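Local coordinates for gluconate kinase (Lactobacillus acidophilus, PDB 3LL3), which probably phosphorylates a sugar or sugar acid at the expense of ATP, as a member of the FGGY family of carbohydrate kinases, at residues L477-E480 and I481-A484; L138-K141 and N142-E146. One frame throughout, in Å; residues are numbered along the deposited sequence.

Contact 1 (L477-E480 and I481-A484); sequences LYCE and IRNA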
loop_
_atom_site.group_PDB
_atom_site.type_symbol
_atom_site.label_atom_id
_atom_site.label_comp_id
_atom_site.label_asym_id
_atom_site.label_seq_id
_atom_site.Cartn_x
_atom_site.Cartn_y
_atom_site.Cartn_z
ATOM N N LEU A 477 -14.755 -2.306 -2.292
ATOM C CA LEU A 477 -13.365 -2.520 -2.696
ATOM C C LEU A 477 -12.428 -2.359 -1.489
ATOM O O LEU A 477 -11.478 -3.119 -1.335
ATOM C CB LEU A 477 -12.966 -1.550 -3.809
ATOM C CG LEU A 477 -11.502 -1.565 -4.262
ATOM C CD1 LEU A 477 -11.088 -2.942 -4.734
ATOM C CD2 LEU A 477 -11.284 -0.524 -5.358
ATOM N N TYR A 478 -12.703 -1.372 -0.635
ATOM C CA TYR A 478 -11.930 -1.189 0.595
ATOM C C TYR A 478 -11.957 -2.483 1.418
ATOM O O TYR A 478 -10.930 -2.922 1.923
ATOM C CB TYR A 478 -12.508 -0.031 1.411
ATOM C CG TYR A 478 -11.916 0.156 2.798
ATOM C CD1 TYR A 478 -10.874 1.058 3.022
ATOM C CD2 TYR A 478 -12.391 -0.581 3.877
ATOM C CE1 TYR A 478 -10.335 1.233 4.297
ATOM C CE2 TYR A 478 -11.856 -0.421 5.148
ATOM C CZ TYR A 478 -10.830 0.478 5.357
ATOM O OH TYR A 478 -10.321 0.599 6.623
ATOM N N CYS A 479 -13.138 -3.083 1.546
ATOM C CA CYS A 479 -13.302 -4.317 2.305
ATOM C C CYS A 479 -12.623 -5.510 1.628
ATOM O O CYS A 479 -12.157 -6.435 2.304
ATOM C CB CYS A 479 -14.781 -4.611 2.539
ATOM S SG CYS A 479 -15.577 -3.393 3.596
ATOM N N GLU A 480 -12.589 -5.497 0.301
ATOM C CA GLU A 480 -11.906 -6.556 -0.435
ATOM C C GLU A 480 -10.414 -6.529 -0.128
ATOM O O GLU A 480 -9.822 -7.571 0.128
ATOM C CB GLU A 480 -12.142 -6.434 -1.936
ATOM C CG GLU A 480 -13.478 -7.004 -2.378
ATOM C CD GLU A 480 -13.519 -8.521 -2.295
ATOM O OE1 GLU A 480 -12.548 -9.158 -2.766
ATOM O OE2 GLU A 480 -14.515 -9.072 -1.757
ATOM N N ILE A 481 -9.815 -5.337 -0.137
ATOM C CA ILE A 481 -8.374 -5.203 0.099
ATOM C C ILE A 481 -8.031 -5.545 1.557
ATOM O O ILE A 481 -7.051 -6.236 1.847
ATOM C CB ILE A 481 -7.872 -3.787 -0.260
ATOM C CG1 ILE A 481 -8.223 -3.446 -1.714
ATOM C CG2 ILE A 481 -6.376 -3.659 -0.011
ATOM C CD1 ILE A 481 -7.867 -4.519 -2.731
ATOM N N ARG A 482 -8.864 -5.086 2.478
ATOM C CA ARG A 482 -8.699 -5.450 3.886
ATOM C C ARG A 482 -8.755 -6.969 4.078
ATOM O O ARG A 482 -7.902 -7.560 4.769
ATOM C CB ARG A 482 -9.738 -4.725 4.747
ATOM C CG ARG A 482 -10.025 -5.357 6.073
ATOM C CD ARG A 482 -11.326 -6.144 5.990
ATOM N NE ARG A 482 -12.412 -5.369 6.534
ATOM C CZ ARG A 482 -13.703 -5.590 6.307
ATOM N NH1 ARG A 482 -14.112 -6.569 5.515
ATOM N NH2 ARG A 482 -14.592 -4.808 6.886
ATOM N N ASN A 483 -9.747 -7.599 3.453
ATOM C CA ASN A 483 -9.883 -9.043 3.527
ATOM C C ASN A 483 -8.655 -9.746 2.957
ATOM O O ASN A 483 -8.188 -10.742 3.505
ATOM C CB ASN A 483 -11.144 -9.516 2.793
ATOM C CG ASN A 483 -12.437 -9.100 3.501
ATOM O OD1 ASN A 483 -12.431 -8.690 4.671
ATOM N ND2 ASN A 483 -13.554 -9.203 2.784
ATOM N N ALA A 484 -8.144 -9.233 1.844
ATOM C CA ALA A 484 -7.049 -9.911 1.140
ATOM C C ALA A 484 -5.798 -9.940 2.001
ATOM O O ALA A 484 -5.033 -10.900 1.975
ATOM C CB ALA A 484 -6.759 -9.232 -0.193
#
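The guanidinium group of Arg482 lies over the side chain of Cys479, one helical turn earlier. Its NH1 stands 3.6 Å from Cys479 CB, which comes up against one face of the flat group, and NH2 lies 3.7 Å from Cys479 SG. Arg482 gets there by folding: CG sets out anti to the backbone N (chi1 158°), and bends at chi2 and chi3 then turn the chain back along the helix. At the edge of the same group, nearly in its plane, NH1 donates to Asn483 OD1 of the next residue (2.8 Å), a bond that, with the salt bridge of NH2 to Asp382, would limit rotation of the group.

On the apolar side, Leu477 and Ile481 run alongside each other and point the same way, their CD1 atoms 4.1 Å apart. Ile481 CG1 also rests 3.3 Å from Leu477 O, beside the helical bond that this oxygen accepts from Ile481 N (3.0 Å). The same i to i+4 pattern continues through Arg482, Asn483 and Ala484, whose amides bond to the carbonyls of Tyr478, Cys479 and Glu480, as in a regular alpha-helix.

Helix 465-485 packs here against helix 365-388, which carries Asp382 and the Phe378 that meets Tyr478, and against strand 335-337. Leu477 and Tyr478 touch Ile335 of that strand; Leu477 and Ile481 also meet Phe492 of the second subunit.

Contact 2 (L138-K141 and N142-E146); sequences LWLK and NKKTE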
loop_
_atom_site.group_PDB
_atom_site.type_symbol
_atom_site.label_atom_id
_atom_site.label_comp_id
_atom_site.label_asym_id
_atom_site.label_seq_id
_atom_site.Cartn_x
_atom_site.Cartn_y
_atom_site.Cartn_z
ATOM N N LEU A 138 -5.767 -11.922 35.773
ATOM C CA LEU A 138 -5.299 -13.249 35.432
ATOM C C LEU A 138 -3.781 -13.266 35.247
ATOM O O LEU A 138 -3.101 -14.188 35.721
ATOM C CB LEU A 138 -5.988 -13.733 34.164
ATOM C CG LEU A 138 -7.459 -14.106 34.318
ATOM C CD1 LEU A 138 -8.044 -14.444 32.969
ATOM C CD2 LEU A 138 -7.592 -15.290 35.268
ATOM N N TRP A 139 -3.253 -12.253 34.559
ATOM C CA TRP A 139 -1.807 -12.137 34.381
ATOM C C TRP A 139 -1.106 -11.931 35.723
ATOM O O TRP A 139 -0.102 -12.581 36.016
ATOM C CB TRP A 139 -1.457 -10.979 33.452
ATOM C CG TRP A 139 0.019 -10.908 33.148
ATOM C CD1 TRP A 139 0.705 -11.648 32.222
ATOM C CD2 TRP A 139 0.984 -10.047 33.766
ATOM N NE1 TRP A 139 2.039 -11.299 32.231
ATOM C CE2 TRP A 139 2.233 -10.316 33.165
ATOM C CE3 TRP A 139 0.912 -9.065 34.754
ATOM C CZ2 TRP A 139 3.399 -9.647 33.532
ATOM C CZ3 TRP A 139 2.075 -8.403 35.124
ATOM C CH2 TRP A 139 3.300 -8.697 34.513
ATOM N N LEU A 140 -1.631 -11.019 36.534
ATOM C CA LEU A 140 -1.043 -10.752 37.850
ATOM C C LEU A 140 -1.027 -12.003 38.733
ATOM O O LEU A 140 -0.035 -12.293 39.407
ATOM C CB LEU A 140 -1.793 -9.630 38.560
ATOM C CG LEU A 140 -1.582 -8.216 37.999
ATOM C CD1 LEU A 140 -2.637 -7.258 38.513
ATOM C CD2 LEU A 140 -0.194 -7.714 38.348
ATOM N N LYS A 141 -2.130 -12.741 38.717
ATOM C CA LYS A 141 -2.272 -13.968 39.508
ATOM C C LYS A 141 -1.260 -15.051 39.111
ATOM O O LYS A 141 -0.873 -15.880 39.934
ATOM C CB LYS A 141 -3.707 -14.489 39.360
ATOM C CG LYS A 141 -3.977 -15.918 39.858
ATOM C CD LYS A 141 -5.491 -16.157 39.913
ATOM C CE LYS A 141 -5.866 -17.522 39.368
ATOM N NZ LYS A 141 -5.087 -17.844 38.147
ATOM N N ASN A 142 -0.841 -15.048 37.847
ATOM C CA ASN A 142 0.103 -16.041 37.349
ATOM C C ASN A 142 1.556 -15.573 37.449
ATOM O O ASN A 142 2.445 -16.369 37.752
ATOM C CB ASN A 142 -0.230 -16.421 35.901
ATOM C CG ASN A 142 0.707 -17.489 35.337
ATOM O OD1 ASN A 142 1.520 -17.217 34.442
ATOM N ND2 ASN A 142 0.593 -18.716 35.857
ATOM N N LYS A 143 1.798 -14.284 37.214
ATOM C CA LYS A 143 3.173 -13.793 37.096
ATOM C C LYS A 143 3.648 -12.877 38.229
ATOM O O LYS A 143 4.841 -12.590 38.341
ATOM C CB LYS A 143 3.390 -13.103 35.742
ATOM C CG LYS A 143 2.721 -13.798 34.579
ATOM C CD LYS A 143 3.605 -13.812 33.328
ATOM C CE LYS A 143 4.325 -15.147 33.162
ATOM N NZ LYS A 143 5.136 -15.461 34.370
ATOM N N LYS A 144 2.719 -12.410 39.055
ATOM C CA LYS A 144 3.051 -11.535 40.172
ATOM C C LYS A 144 2.338 -12.053 41.409
ATOM O O LYS A 144 1.554 -11.338 42.037
ATOM C CB LYS A 144 2.615 -10.094 39.883
ATOM C CG LYS A 144 3.749 -9.130 39.535
ATOM C CD LYS A 144 4.529 -9.587 38.322
ATOM C CE LYS A 144 5.791 -8.755 38.130
ATOM N NZ LYS A 144 5.503 -7.329 37.777
ATOM N N THR A 145 2.608 -13.311 41.749
ATOM C CA THR A 145 1.883 -13.994 42.817
ATOM C C THR A 145 1.909 -13.252 44.154
ATOM O O THR A 145 0.942 -13.298 44.925
ATOM C CB THR A 145 2.419 -15.426 43.028
ATOM O OG1 THR A 145 1.851 -15.970 44.229
ATOM C CG2 THR A 145 3.945 -15.425 43.149
ATOM N N GLU A 146 3.018 -12.575 44.426
ATOM C CA GLU A 146 3.190 -11.887 45.701
ATOM C C GLU A 146 2.141 -10.786 45.890
ATOM O O GLU A 146 1.381 -10.796 46.869
ATOM C CB GLU A 146 4.605 -11.310 45.810
ATOM C CG GLU A 146 4.878 -10.575 47.106
ATOM C CD GLU A 146 5.037 -11.518 48.285
ATOM O OE1 GLU A 146 6.141 -12.084 48.447
ATOM O OE2 GLU A 146 4.063 -11.690 49.053
#
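Lys143 lays its aliphatic chain over the indole of Trp139, the two side chains crossing at about a right angle. The contact is a CH-pi interaction: Lys143 CG sits 3.7 Å from the centroid of the five-membered ring, over its face and 20° off the ring normal, and CD comes to 3.2 Å from Trp139 NE1. Trp139 CG is anti to the backbone N (chi1 -175°), which swings the indole along the helix toward the later residues. Further round the ring, Lys144 CD is 4.1 Å from Trp139 CH2, and Lys144 CB also meets Leu140 CD2 at 4.0 Å.

The backbone bonds record the end of helix 133-143. Asn142 N makes only weak, bent bonds to the carbonyls of Leu138 and Trp139. Lys143 N reaches Trp139 O at 2.8 Å, and Lys144 N reaches Leu140 O at the same distance. Lys144 then leaves helical geometry and serves as the N-cap residue of helix 145-150.

Lys143 thus contributes methylenes to the ring face, while Lys144 brings both CD and NZ near CH2, and together they shield part of a tryptophan at the protein surface. Bends in the Lys143 chain lift its ammonium group away from the ring face, where it is probably hydrated, the residue being exposed.

Overall arrangement
From the N terminus, the chain first reaches contact 2, where helix 133-143 gives way to helix 145-150 in the N-terminal FGGY domain. More than 300 residues later it reaches contact 1, near the end of helix 465-485. Each contact joins consecutive segments, so neither closes a long loop, and the two follow in series without nesting or crossing. The centres of contact 1 and contact 2 are about 40 Å apart, and the nearest atoms of the two contacts about 28 Å apart. Contact 2 belongs to a surface helix pair beside helix 105-114; contact 1 belongs to a helix that ties helix 365-388 and strand 335-337 to the second subunit. Both lie away from the bound ATP and sugar ligands.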